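Long-range contacts in leucine-rich Immune Molecule 1 (Anopheles gambiae, PDB 3OJA), which probably serves in mosquito innate immunity, joining a leucine-rich repeat domain to a long coiled-coil region through which it pairs with another protein chain: residues I2-Q7 and I14-D19; A107-S112 and A128-T133; K231-S236 and R255-K260; G248-T253 and C296-A301; Q392-I397 and R413-R418. All blocks are in the same frame, centred on the assembly; numbering follows the deposited sequence.

Contact 1. Residues I2-Q7 and I14-D19; sequences IHEIKQ and IEKVTD
Glu4 and Glu15 form an antiparallel hydrogen-bonded pair in the N-terminal beta hairpin of strands 4-8 and 11-15, where Glu4 N lies 3.0 Å from Glu15 O and Glu15 N 2.9 Å from Glu4 O. Backbone bonding of Ile14 with Asp40 joins this hairpin to the parallel strands of the leucine-rich repeats. Just past the paired residues, Lys16 reaches back across the first strand. Its CB lies 3.6 Å from Ile2 O, its CD and CE run beside Glu4 OE2, and a bend at the last torsion (chi4 78°) turns NZ onto the carboxylate, 3.3 Å from both Glu4 OE1 and Glu4 OE2. Both bonds are weak, so this salt bridge is two-pronged but loose. Lys6 NZ adds a shorter one, 3.0 Å from Glu4 OE1, while the carboxylate of Glu15 turns to Lys13. The other face of the hairpin is apolar: Ile14 packs on Ala25 of helix 22-27, and beside it, pointing the same way, Ile5 brings its CG1 to 4.0 Å from Ile14 CD1.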
# COMPACT_ATOMS: atom_id res chain seq x y z
N ILE A 2 -24.41 54.95 33.81
CA ILE A 2 -25.62 54.28 33.42
C ILE A 2 -25.75 52.94 34.23
O ILE A 2 -26.76 52.25 34.17
CB ILE A 2 -25.65 54.11 31.87
CG1 ILE A 2 -27.06 53.76 31.38
CG2 ILE A 2 -24.65 53.08 31.41
CD1 ILE A 2 -27.11 53.35 29.91
N HIS A 3 -24.75 52.60 35.05
CA HIS A 3 -24.80 51.34 35.77
C HIS A 3 -25.36 51.43 37.22
O HIS A 3 -25.16 52.43 37.90
CB HIS A 3 -23.40 50.76 35.82
CG HIS A 3 -22.46 51.48 36.73
ND1 HIS A 3 -21.45 52.26 36.26
CD2 HIS A 3 -22.37 51.50 38.08
CE1 HIS A 3 -20.75 52.76 37.28
NE2 HIS A 3 -21.31 52.32 38.39
N GLU A 4 -26.02 50.36 37.68
CA GLU A 4 -26.69 50.32 38.97
C GLU A 4 -26.10 49.29 39.89
O GLU A 4 -25.92 48.17 39.49
CB GLU A 4 -28.16 49.99 38.77
CG GLU A 4 -28.90 51.12 38.09
CD GLU A 4 -30.04 50.64 37.21
OE1 GLU A 4 -30.72 49.66 37.57
OE2 GLU A 4 -30.26 51.28 36.16
N ILE A 5 -25.82 49.67 41.13
CA ILE A 5 -25.27 48.73 42.10
C ILE A 5 -26.26 48.48 43.20
O ILE A 5 -26.32 49.26 44.09
CB ILE A 5 -24.03 49.32 42.74
CG1 ILE A 5 -22.97 49.54 41.67
CG2 ILE A 5 -23.53 48.45 43.84
CD1 ILE A 5 -21.71 50.19 42.20
N LYS A 6 -27.02 47.40 43.13
CA LYS A 6 -28.03 47.06 44.12
C LYS A 6 -27.39 46.38 45.32
O LYS A 6 -26.54 45.56 45.11
CB LYS A 6 -29.09 46.15 43.46
CG LYS A 6 -30.00 46.98 42.50
CD LYS A 6 -30.90 46.19 41.48
CE LYS A 6 -31.12 47.01 40.14
NZ LYS A 6 -31.07 48.56 40.30
N GLN A 7 -27.76 46.72 46.56
CA GLN A 7 -27.23 46.00 47.73
C GLN A 7 -28.34 45.25 48.49
O GLN A 7 -29.43 45.71 48.55
CB GLN A 7 -26.53 46.96 48.67
CG GLN A 7 -26.05 46.30 49.93
CD GLN A 7 -25.60 47.30 50.98
OE1 GLN A 7 -25.46 48.49 50.66
NE2 GLN A 7 -25.39 46.84 52.25
N ILE A 14 -24.30 44.12 40.37
CA ILE A 14 -24.07 45.26 39.49
C ILE A 14 -24.68 45.01 38.15
O ILE A 14 -24.44 43.96 37.58
CB ILE A 14 -22.64 45.52 39.24
CG1 ILE A 14 -21.90 45.69 40.56
CG2 ILE A 14 -22.53 46.70 38.34
CD1 ILE A 14 -20.68 46.51 40.43
N GLU A 15 -25.46 45.97 37.65
CA GLU A 15 -26.18 45.82 36.39
C GLU A 15 -25.93 46.94 35.43
O GLU A 15 -25.51 48.02 35.82
CB GLU A 15 -27.66 45.76 36.62
CG GLU A 15 -28.08 44.57 37.40
CD GLU A 15 -29.56 44.50 37.48
OE1 GLU A 15 -30.19 45.56 37.24
OE2 GLU A 15 -30.09 43.41 37.81
N LYS A 16 -26.21 46.67 34.15
CA LYS A 16 -25.90 47.59 33.06
C LYS A 16 -24.45 48.11 33.13
O LYS A 16 -24.17 49.28 32.84
CB LYS A 16 -26.88 48.77 33.08
CG LYS A 16 -28.31 48.44 32.78
CD LYS A 16 -29.18 49.62 33.14
CE LYS A 16 -30.65 49.21 33.24
NZ LYS A 16 -30.96 48.50 34.54
N VAL A 17 -23.50 47.26 33.50
CA VAL A 17 -22.09 47.67 33.53
C VAL A 17 -21.39 47.10 32.28
O VAL A 17 -21.86 46.19 31.68
CB VAL A 17 -21.45 47.18 34.81
CG1 VAL A 17 -21.49 45.70 34.86
CG2 VAL A 17 -20.03 47.66 34.95
N THR A 18 -20.30 47.69 31.83
CA THR A 18 -19.63 47.21 30.62
C THR A 18 -18.14 47.22 30.86
O THR A 18 -17.70 47.71 31.88
CB THR A 18 -19.90 48.10 29.43
OG1 THR A 18 -19.31 49.39 29.67
CG2 THR A 18 -21.39 48.21 29.18
N ASP A 19 -17.36 46.69 29.92
CA ASP A 19 -15.93 46.55 30.14
C ASP A 19 -15.27 47.86 30.46
O ASP A 19 -14.33 47.92 31.25
CB ASP A 19 -15.28 46.05 28.89
CG ASP A 19 -15.55 44.60 28.64
OD1 ASP A 19 -15.25 43.73 29.54
OD2 ASP A 19 -16.07 44.37 27.52

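Contact 2. Residues A107-S112 and A128-T133; sequences ANNNIS and ANNKIT. With NAG (2-acetamido-2-deoxy-beta-D-glucopyranose), chain D.
Asn110 carries an N-linked glycan and still takes part in the packing: its ND2 is bonded to C1 of the NAG at 1.5 Å, while its OD1 comes 3.4 Å from Lys131 CG. Placing CG anti to the backbone N (chi1 -170°) directs the amide so that OD1 passes beside the lysine while ND2 carries the sugar. Asn130 does most of the joining. Its side chain lies alongside Ile111, and OD1 accepts a bond from Ile111 N at 3.0 Å, with the donor tilted 20° from the amide C=O plane; its ND2 serves Leu127 O. The backbones add Asn108 N to Ala128 O at 3.1 Å and Lys131 N to Ile111 O at 2.7 Å. Apolar contact is slight by comparison, Ile111 CG2 standing 4.4 Å from Ile132 CD1. Asn109 occupies the equivalent place one turn earlier, its ND2 bonded to Leu87 O and Ala106 O. Such stacked asparagines, each bonding backbone atoms inside its own turn and the preceding one, are a hallmark of the leucine-rich repeat solenoid.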
# COMPACT_ATOMS: atom_id res chain seq x y z
N ALA A 107 -19.93 25.36 33.74
CA ALA A 107 -20.53 24.79 32.59
C ALA A 107 -20.59 25.76 31.35
O ALA A 107 -20.52 26.97 31.48
CB ALA A 107 -21.90 24.29 32.97
N ASN A 108 -20.74 25.20 30.15
CA ASN A 108 -20.86 25.96 28.92
C ASN A 108 -19.82 27.01 28.77
O ASN A 108 -20.14 28.18 28.67
CB ASN A 108 -22.20 26.61 28.83
CG ASN A 108 -23.28 25.62 28.85
OD1 ASN A 108 -23.05 24.45 28.55
ND2 ASN A 108 -24.47 26.03 29.23
N ASN A 109 -18.58 26.57 28.72
CA ASN A 109 -17.51 27.44 28.32
C ASN A 109 -16.70 26.84 27.16
O ASN A 109 -17.23 25.99 26.42
CB ASN A 109 -16.67 27.78 29.55
CG ASN A 109 -17.24 28.97 30.31
OD1 ASN A 109 -16.97 30.13 30.01
ND2 ASN A 109 -18.06 28.67 31.28
N ASN A 110 -15.49 27.34 26.95
CA ASN A 110 -14.56 26.79 25.99
C ASN A 110 -13.31 26.33 26.76
O ASN A 110 -12.17 26.45 26.29
CB ASN A 110 -14.22 27.88 24.97
CG ASN A 110 -13.43 27.36 23.76
OD1 ASN A 110 -13.57 26.17 23.32
ND2 ASN A 110 -12.57 28.28 23.20
N ILE A 111 -13.52 25.83 27.96
CA ILE A 111 -12.43 25.62 28.87
C ILE A 111 -11.61 24.41 28.47
O ILE A 111 -12.15 23.31 28.20
CB ILE A 111 -12.95 25.42 30.32
CG1 ILE A 111 -13.56 26.73 30.84
CG2 ILE A 111 -11.87 25.05 31.23
CD1 ILE A 111 -14.02 26.69 32.35
N SER A 112 -10.29 24.58 28.48
CA SER A 112 -9.38 23.46 28.28
C SER A 112 -8.16 23.44 29.21
O SER A 112 -7.24 22.76 28.90
CB SER A 112 -8.91 23.44 26.83
OG SER A 112 -8.08 24.54 26.50
N ALA A 128 -19.38 20.63 32.88
CA ALA A 128 -20.12 20.13 31.75
C ALA A 128 -19.99 21.07 30.54
O ALA A 128 -19.98 22.27 30.69
CB ALA A 128 -21.58 19.90 32.10
N ASN A 129 -19.85 20.47 29.34
CA ASN A 129 -19.75 21.17 28.04
C ASN A 129 -18.55 22.10 27.93
O ASN A 129 -18.67 23.28 27.72
CB ASN A 129 -21.06 21.89 27.71
CG ASN A 129 -21.10 22.40 26.30
OD1 ASN A 129 -20.50 21.79 25.41
ND2 ASN A 129 -21.79 23.55 26.08
N ASN A 130 -17.37 21.54 28.11
CA ASN A 130 -16.16 22.26 27.78
C ASN A 130 -15.22 21.46 26.82
O ASN A 130 -15.70 20.65 26.01
CB ASN A 130 -15.45 22.65 29.05
CG ASN A 130 -16.15 23.76 29.77
OD1 ASN A 130 -16.00 24.93 29.44
ND2 ASN A 130 -16.92 23.40 30.77
N LYS A 131 -13.92 21.71 26.89
CA LYS A 131 -13.01 21.11 25.92
C LYS A 131 -11.87 20.50 26.63
O LYS A 131 -10.74 20.52 26.13
CB LYS A 131 -12.44 22.15 24.98
CG LYS A 131 -13.43 22.85 24.16
CD LYS A 131 -13.87 22.02 22.96
CE LYS A 131 -14.99 22.73 22.17
NZ LYS A 131 -15.31 22.14 20.82
N ILE A 132 -12.12 19.98 27.83
CA ILE A 132 -11.08 19.23 28.52
C ILE A 132 -10.84 17.99 27.66
O ILE A 132 -11.79 17.40 27.10
CB ILE A 132 -11.48 18.82 29.94
CG1 ILE A 132 -11.90 20.04 30.76
CG2 ILE A 132 -10.34 18.14 30.59
CD1 ILE A 132 -10.79 20.82 31.39
N THR A 133 -9.58 17.62 27.52
CA THR A 133 -9.17 16.52 26.64
C THR A 133 -8.47 15.47 27.49
O THR A 133 -8.30 14.34 27.08
CB THR A 133 -8.22 16.99 25.53
OG1 THR A 133 -6.97 17.40 26.10
CG2 THR A 133 -8.82 18.14 24.78
C1 NAG D . -12.04 28.12 21.85
C2 NAG D . -12.33 29.26 20.85
C3 NAG D . -11.46 29.26 19.56
C4 NAG D . -10.00 28.93 19.90
C5 NAG D . -9.96 27.60 20.64
C6 NAG D . -8.52 27.21 20.92
C7 NAG D . -14.49 30.41 20.90
C8 NAG D . -15.81 30.60 20.19
N2 NAG D . -13.78 29.29 20.61
O3 NAG D . -11.56 30.45 18.75
O4 NAG D . -9.15 28.97 18.76
O5 NAG D . -10.68 27.70 21.88
O6 NAG D . -8.16 27.55 22.25
O7 NAG D . -14.11 31.27 21.73

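Contact 3. Residues K231-S236 and R255-K260; sequences KALRFS and RDFFSK
The Phe257 ring receives both apolar partners at its edge: Leu233 CB lies 3.9 Å from Phe257 CE1, and Phe235 CE2 is 3.9 Å from Phe257 CZ. The two phenylalanine side chains cross at about a right angle, Phe257 reaching toward the loop because its CG is anti to the backbone N (chi1 161°). The Arg234 guanidinium is sandwiched between Lys260 CB, 3.2 Å from Arg234 NH1, and Ala232 O, offset on the opposite face; a water lies in plane at its edge. Asn261 bridges the two segments as well, bonding Leu233 O, Phe235 N and Phe257 O. Arg234 NH2 and Lys260 NZ, 4.3 Å apart, share that water, which accepts from both, weakly from Arg234. Lys231 packs its CB on Asp256 CB, and its NZ stands 4.1 Å from Asp256 OD2, beyond a salt bridge. The loop thus meets helix 251-258 and the residues just after it through an aromatic edge, with two cationic groups beside it, whose charges the shared water probably helps to screen.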
# COMPACT_ATOMS: atom_id res chain seq x y z
N LYS A 231 -13.66 -10.56 34.69
CA LYS A 231 -14.37 -11.46 35.64
C LYS A 231 -13.90 -11.25 37.12
O LYS A 231 -14.65 -11.52 38.06
CB LYS A 231 -14.19 -12.94 35.23
CG LYS A 231 -12.77 -13.51 35.63
CD LYS A 231 -12.33 -14.79 34.93
CE LYS A 231 -12.88 -16.02 35.63
NZ LYS A 231 -12.32 -17.33 35.13
N ALA A 232 -12.67 -10.79 37.33
CA ALA A 232 -12.16 -10.69 38.69
C ALA A 232 -12.83 -9.58 39.48
O ALA A 232 -12.57 -9.45 40.67
CB ALA A 232 -10.65 -10.48 38.71
N LEU A 233 -13.66 -8.78 38.81
CA LEU A 233 -14.36 -7.67 39.47
C LEU A 233 -15.25 -8.18 40.57
O LEU A 233 -15.99 -9.14 40.39
CB LEU A 233 -15.23 -6.88 38.46
CG LEU A 233 -14.44 -5.99 37.48
CD1 LEU A 233 -15.37 -5.38 36.48
CD2 LEU A 233 -13.60 -4.94 38.21
N ARG A 234 -15.20 -7.51 41.71
CA ARG A 234 -16.05 -7.87 42.84
C ARG A 234 -16.80 -6.62 43.35
O ARG A 234 -16.23 -5.84 44.12
CB ARG A 234 -15.20 -8.48 43.97
CG ARG A 234 -14.41 -9.76 43.64
CD ARG A 234 -15.26 -11.06 43.55
NE ARG A 234 -14.45 -12.17 43.02
CZ ARG A 234 -14.52 -12.69 41.78
NH1 ARG A 234 -15.40 -12.27 40.88
NH2 ARG A 234 -13.70 -13.68 41.45
N PHE A 235 -18.05 -6.44 42.95
CA PHE A 235 -18.83 -5.32 43.48
C PHE A 235 -19.44 -5.58 44.87
O PHE A 235 -19.90 -6.68 45.17
CB PHE A 235 -19.97 -4.95 42.52
CG PHE A 235 -19.52 -4.22 41.27
CD1 PHE A 235 -19.41 -2.84 41.25
CD2 PHE A 235 -19.20 -4.92 40.12
CE1 PHE A 235 -19.01 -2.18 40.13
CE2 PHE A 235 -18.78 -4.26 39.00
CZ PHE A 235 -18.68 -2.89 39.00
N SER A 236 -19.47 -4.53 45.67
CA SER A 236 -20.21 -4.47 46.92
C SER A 236 -21.67 -4.73 46.85
O SER A 236 -22.30 -4.64 45.79
CB SER A 236 -20.09 -3.07 47.46
OG SER A 236 -18.72 -2.75 47.41
N ARG A 255 -21.77 -14.31 31.58
CA ARG A 255 -21.68 -15.50 32.43
C ARG A 255 -20.48 -15.50 33.39
O ARG A 255 -20.59 -15.90 34.55
CB ARG A 255 -21.68 -16.76 31.53
CG ARG A 255 -21.72 -18.21 32.18
CD ARG A 255 -20.31 -18.93 32.32
NE ARG A 255 -19.40 -18.82 31.15
CZ ARG A 255 -19.68 -19.24 29.90
NH1 ARG A 255 -20.86 -19.82 29.61
NH2 ARG A 255 -18.79 -19.07 28.92
N ASP A 256 -19.31 -15.08 32.95
CA ASP A 256 -18.17 -15.24 33.84
C ASP A 256 -18.19 -14.23 34.98
O ASP A 256 -17.61 -14.43 36.05
CB ASP A 256 -16.87 -15.07 33.09
CG ASP A 256 -16.50 -16.30 32.29
OD1 ASP A 256 -17.39 -16.87 31.62
OD2 ASP A 256 -15.30 -16.67 32.34
N PHE A 257 -18.85 -13.11 34.72
CA PHE A 257 -18.85 -12.00 35.64
C PHE A 257 -20.06 -12.15 36.57
O PHE A 257 -19.91 -12.04 37.78
CB PHE A 257 -18.89 -10.67 34.86
CG PHE A 257 -19.34 -9.49 35.67
CD1 PHE A 257 -18.47 -8.89 36.56
CD2 PHE A 257 -20.65 -9.03 35.57
CE1 PHE A 257 -18.86 -7.86 37.31
CE2 PHE A 257 -21.06 -8.00 36.34
CZ PHE A 257 -20.16 -7.41 37.22
N PHE A 258 -21.24 -12.42 36.01
CA PHE A 258 -22.36 -12.79 36.87
C PHE A 258 -22.02 -13.98 37.80
O PHE A 258 -22.55 -14.07 38.89
CB PHE A 258 -23.62 -13.05 36.07
CG PHE A 258 -24.20 -11.82 35.45
CD1 PHE A 258 -23.97 -10.58 35.99
CD2 PHE A 258 -24.99 -11.90 34.32
CE1 PHE A 258 -24.51 -9.45 35.44
CE2 PHE A 258 -25.53 -10.78 33.76
CZ PHE A 258 -25.29 -9.55 34.31
N SER A 259 -21.13 -14.87 37.39
CA SER A 259 -20.93 -16.09 38.14
C SER A 259 -20.39 -15.73 39.51
O SER A 259 -20.71 -16.39 40.48
CB SER A 259 -20.00 -17.08 37.42
OG SER A 259 -18.63 -17.01 37.84
N LYS A 260 -19.58 -14.69 39.61
CA LYS A 260 -19.06 -14.35 40.93
C LYS A 260 -19.47 -12.93 41.38
O LYS A 260 -18.87 -12.33 42.25
CB LYS A 260 -17.56 -14.61 41.02
CG LYS A 260 -17.23 -16.10 40.98
CD LYS A 260 -15.70 -16.29 40.75
CE LYS A 260 -15.34 -17.53 39.88
NZ LYS A 260 -13.86 -17.53 39.53
O HOH W 1 -13.97 -14.90 38.26

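Contact 4. Residues G248-T253 and C296-A301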
# COMPACT_ATOMS: atom_id res chain seq x y z
N GLY A 248 -22.17 -4.38 22.94
CA GLY A 248 -22.15 -5.61 22.13
C GLY A 248 -21.36 -6.73 22.79
O GLY A 248 -20.26 -7.10 22.39
N PHE A 249 -21.96 -7.29 23.82
CA PHE A 249 -21.30 -8.21 24.71
C PHE A 249 -21.16 -9.63 24.12
O PHE A 249 -22.07 -10.14 23.49
CB PHE A 249 -22.19 -8.29 25.95
CG PHE A 249 -22.05 -7.15 26.88
CD1 PHE A 249 -20.83 -6.89 27.51
CD2 PHE A 249 -23.14 -6.37 27.20
CE1 PHE A 249 -20.70 -5.86 28.39
CE2 PHE A 249 -23.00 -5.31 28.08
CZ PHE A 249 -21.77 -5.06 28.67
N HIS A 250 -20.04 -10.27 24.38
CA HIS A 250 -19.89 -11.72 24.11
C HIS A 250 -20.36 -12.51 25.35
O HIS A 250 -19.85 -12.30 26.46
CB HIS A 250 -18.43 -11.99 23.80
CG HIS A 250 -18.01 -13.42 23.92
ND1 HIS A 250 -18.73 -14.45 23.37
CD2 HIS A 250 -16.88 -13.97 24.44
CE1 HIS A 250 -18.09 -15.59 23.60
NE2 HIS A 250 -16.96 -15.32 24.24
N CYS A 251 -21.34 -13.40 25.19
CA CYS A 251 -21.95 -14.01 26.34
C CYS A 251 -20.90 -14.58 27.28
O CYS A 251 -21.06 -14.62 28.46
CB CYS A 251 -22.88 -15.07 25.89
SG CYS A 251 -24.07 -14.40 24.74
N GLY A 252 -19.79 -15.04 26.75
CA GLY A 252 -18.77 -15.58 27.61
C GLY A 252 -18.59 -14.73 28.87
O GLY A 252 -18.44 -15.29 29.96
N THR A 253 -18.57 -13.40 28.73
CA THR A 253 -18.13 -12.56 29.85
C THR A 253 -19.30 -12.19 30.74
O THR A 253 -19.11 -12.10 31.94
CB THR A 253 -17.30 -11.27 29.45
OG1 THR A 253 -17.97 -10.52 28.42
CG2 THR A 253 -15.87 -11.68 29.04
N CYS A 296 -26.60 -10.29 23.95
CA CYS A 296 -25.26 -10.88 23.87
C CYS A 296 -25.10 -11.85 22.70
O CYS A 296 -26.03 -12.02 21.91
CB CYS A 296 -24.80 -11.52 25.19
SG CYS A 296 -25.50 -13.17 25.56
N GLU A 297 -23.91 -12.44 22.60
CA GLU A 297 -23.52 -13.20 21.41
C GLU A 297 -22.15 -13.93 21.52
O GLU A 297 -21.12 -13.30 21.87
CB GLU A 297 -23.52 -12.26 20.21
CG GLU A 297 -23.62 -12.95 18.90
CD GLU A 297 -23.99 -11.98 17.78
OE1 GLU A 297 -24.56 -12.43 16.75
OE2 GLU A 297 -23.70 -10.77 17.94
N ASP A 298 -22.13 -15.25 21.25
CA ASP A 298 -20.87 -16.03 21.20
C ASP A 298 -20.03 -15.58 20.00
O ASP A 298 -20.30 -16.04 18.91
CB ASP A 298 -21.10 -17.55 21.11
CG ASP A 298 -21.53 -18.15 22.42
OD1 ASP A 298 -21.11 -17.65 23.51
OD2 ASP A 298 -22.31 -19.14 22.35
N LEU A 299 -19.03 -14.72 20.23
CA LEU A 299 -18.31 -14.03 19.15
C LEU A 299 -16.93 -14.61 18.94
O LEU A 299 -16.14 -14.74 19.87
CB LEU A 299 -18.13 -12.55 19.47
CG LEU A 299 -19.40 -11.72 19.39
CD1 LEU A 299 -19.17 -10.49 20.24
CD2 LEU A 299 -19.79 -11.36 17.96
N PRO A 300 -16.63 -14.94 17.71
CA PRO A 300 -15.38 -15.63 17.37
C PRO A 300 -14.22 -14.84 17.88
O PRO A 300 -13.37 -15.42 18.56
CB PRO A 300 -15.37 -15.64 15.85
CG PRO A 300 -16.81 -15.39 15.44
CD PRO A 300 -17.49 -14.66 16.55
N ALA A 301 -14.17 -13.54 17.56
CA ALA A 301 -13.04 -12.70 17.99
C ALA A 301 -13.36 -11.21 17.70
O ALA A 301 -12.87 -10.61 16.70
CB ALA A 301 -11.76 -13.16 17.31
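The touching parts, 248-252 and 296-299, run 74° apart end to end and come closest at Phe249 with Cys296 and His250 with Glu297, each CA pair being 4.8 Å apart. A disulfide locks this crossing: Cys251 SG and Cys296 SG are 2.1 Å apart with chi3 at 98°, close to the relaxed value for such a bond. One residue further on, Glu297 O is the polar focus. It accepts from His250 ND1 at 3.0 Å, with Glu297 O almost in the imidazole plane, and weakly from Cys251 N at 3.3 Å. That ring, swung out with CG anti to the backbone N (chi1 162°), is thereby fixed in rotation; Gly252 N stands over the centre of one face and Leu299 O, more distantly, over the other. Leu299 CD1 packs against the base of the side chain, 3.9 Å from His250 CB. Disulfides of this sort are usual in the cysteine-rich cap that ends extracellular leucine-rich repeat domains. Here the bond joins the start of helix 251-258 to the chain where strand 294-296 passes into the loop before helix 302-315, while Phe249 packs inward on Leu226, Leu244 and Ile229 of the last repeats.

Contact 5. Residues Q392-I397 and R413-R418; sequences QAVGQI and RAIVKR
Ile415 is the bump of this contact, and Ala393, Val394 and Ile397 line the hollow that takes it. Its CG1 stands anti to the carbonyl carbon (chi1 -70°) and the chain runs on nearly extended, which carries CD1 to the deepest point, 3.7 Å from Ala393 CB and 3.7 Å from Val394 CG1. The third wall comes from the other side of the turn: Ile397 extends its own CD1 crosswise to the Ile415 side chain, setting it 3.9 Å from both Ile415 CG1 and Ile415 CG2, astride the fork between the two branches. Three residues further along the helix, Arg418 CG lies 4.3 Å from Ile397 CB, so the arginine contributes its aliphatic part while its head pairs with Glu421. All the contacts across the segments are apolar, and only 216 Å² is buried. A type I beta turn from Ala393 to Gln396, with Gln396 N 3.0 Å from Ala393 O, reverses the chain, and Ile397, just after it, points toward 413-418 as Ala393 does. The contact therefore sits where helix 354-393 ends and the chain turns back toward helix 408-486. Leu399 of the connecting loop packs on Val394, Ile415 and Arg418, and aromatic side chains of the partner protein pack on Ala393 and Ile415, placing this helix-loop-helix junction at the interface between the chains.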
# COMPACT_ATOMS: atom_id res chain seq x y z
N GLN A 392 6.35 23.78 -9.21
CA GLN A 392 7.60 23.08 -9.13
C GLN A 392 7.45 21.73 -9.92
O GLN A 392 8.36 21.30 -10.68
CB GLN A 392 8.00 22.84 -7.67
CG GLN A 392 8.55 24.08 -6.99
CD GLN A 392 8.72 23.98 -5.44
OE1 GLN A 392 7.88 23.45 -4.70
NE2 GLN A 392 9.82 24.55 -4.96
N ALA A 393 6.30 21.07 -9.77
CA ALA A 393 6.13 19.77 -10.40
C ALA A 393 6.12 19.89 -11.94
O ALA A 393 6.86 19.22 -12.59
CB ALA A 393 4.90 19.05 -9.86
N VAL A 394 5.33 20.76 -12.55
CA VAL A 394 5.34 20.77 -14.01
C VAL A 394 6.71 21.22 -14.64
O VAL A 394 6.86 21.27 -15.87
CB VAL A 394 4.20 21.61 -14.61
CG1 VAL A 394 2.90 21.15 -14.05
CG2 VAL A 394 4.40 23.08 -14.31
N GLY A 395 7.68 21.54 -13.79
CA GLY A 395 8.92 22.11 -14.25
C GLY A 395 9.93 21.00 -14.29
O GLY A 395 11.04 21.17 -14.76
N GLN A 396 9.50 19.83 -13.81
CA GLN A 396 10.40 18.69 -13.71
C GLN A 396 10.10 17.53 -14.69
O GLN A 396 10.74 16.51 -14.62
CB GLN A 396 10.40 18.20 -12.28
CG GLN A 396 11.19 19.07 -11.32
CD GLN A 396 10.99 18.62 -9.87
OE1 GLN A 396 9.86 18.33 -9.48
NE2 GLN A 396 12.05 18.52 -9.09
N ILE A 397 9.13 17.69 -15.58
CA ILE A 397 8.68 16.63 -16.48
C ILE A 397 8.23 17.35 -17.73
O ILE A 397 8.45 18.54 -17.83
CB ILE A 397 7.45 15.88 -15.97
CG1 ILE A 397 6.40 16.87 -15.52
CG2 ILE A 397 7.77 14.97 -14.80
CD1 ILE A 397 5.23 16.22 -14.92
N ARG A 413 -3.71 15.35 -12.19
CA ARG A 413 -3.93 14.22 -13.08
C ARG A 413 -2.94 14.19 -14.26
O ARG A 413 -2.42 13.13 -14.60
CB ARG A 413 -5.36 14.17 -13.55
CG ARG A 413 -6.32 13.94 -12.42
CD ARG A 413 -7.68 13.95 -12.95
NE ARG A 413 -8.64 13.45 -11.98
CZ ARG A 413 -9.95 13.73 -12.01
NH1 ARG A 413 -10.45 14.53 -12.98
NH2 ARG A 413 -10.75 13.21 -11.07
N ALA A 414 -2.62 15.32 -14.88
CA ALA A 414 -1.70 15.26 -16.00
C ALA A 414 -0.32 14.81 -15.53
O ALA A 414 0.31 13.99 -16.19
CB ALA A 414 -1.62 16.64 -16.73
N ILE A 415 0.14 15.35 -14.39
CA ILE A 415 1.45 15.02 -13.85
C ILE A 415 1.59 13.52 -13.52
O ILE A 415 2.59 12.94 -13.85
CB ILE A 415 1.79 15.87 -12.61
CG1 ILE A 415 2.05 17.32 -13.02
CG2 ILE A 415 3.03 15.31 -11.86
CD1 ILE A 415 1.95 18.27 -11.87
N VAL A 416 0.59 12.89 -12.90
CA VAL A 416 0.75 11.50 -12.54
C VAL A 416 0.72 10.73 -13.85
O VAL A 416 1.63 9.91 -14.12
CB VAL A 416 -0.33 11.04 -11.56
CG1 VAL A 416 -0.73 9.59 -11.80
CG2 VAL A 416 0.12 11.31 -10.13
N LYS A 417 -0.26 11.04 -14.69
CA LYS A 417 -0.33 10.40 -15.99
C LYS A 417 1.05 10.38 -16.70
O LYS A 417 1.47 9.34 -17.24
CB LYS A 417 -1.37 11.06 -16.87
CG LYS A 417 -1.88 10.19 -17.94
CD LYS A 417 -2.40 11.00 -19.07
CE LYS A 417 -3.38 10.23 -20.01
NZ LYS A 417 -4.76 9.95 -19.37
N ARG A 418 1.77 11.50 -16.68
CA ARG A 418 3.04 11.59 -17.40
C ARG A 418 4.11 10.71 -16.75
O ARG A 418 4.83 10.01 -17.43
CB ARG A 418 3.48 13.04 -17.48
CG ARG A 418 4.79 13.29 -18.16
CD ARG A 418 4.77 12.80 -19.57
NE ARG A 418 6.11 12.95 -20.15
CZ ARG A 418 6.58 12.17 -21.13
NH1 ARG A 418 5.83 11.21 -21.63
NH2 ARG A 418 7.81 12.33 -21.58

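Contact 2 is the most buried of the five and lies within the repeat solenoid, where bonds from backbone and asparagine amides dominate. Contacts 1, 3, 4 and 5 are partly buried. Contact 1 belongs to the N-terminal hairpin, with charges on one face and isoleucines on the other; contacts 3 and 4 belong to the far end, their centres 60 and 62 Å from that of contact 1. These two share helix 251-258, with centres 16 Å apart, yet differ in chemistry: aromatic packing and hydrated cationic groups in one, a disulfide and a histidine bond in the other. Contact 5, 47 Å from contact 2 between centres, joins the end of helix 354-393 and the turn after it to helix 408-486, through apolar side chains.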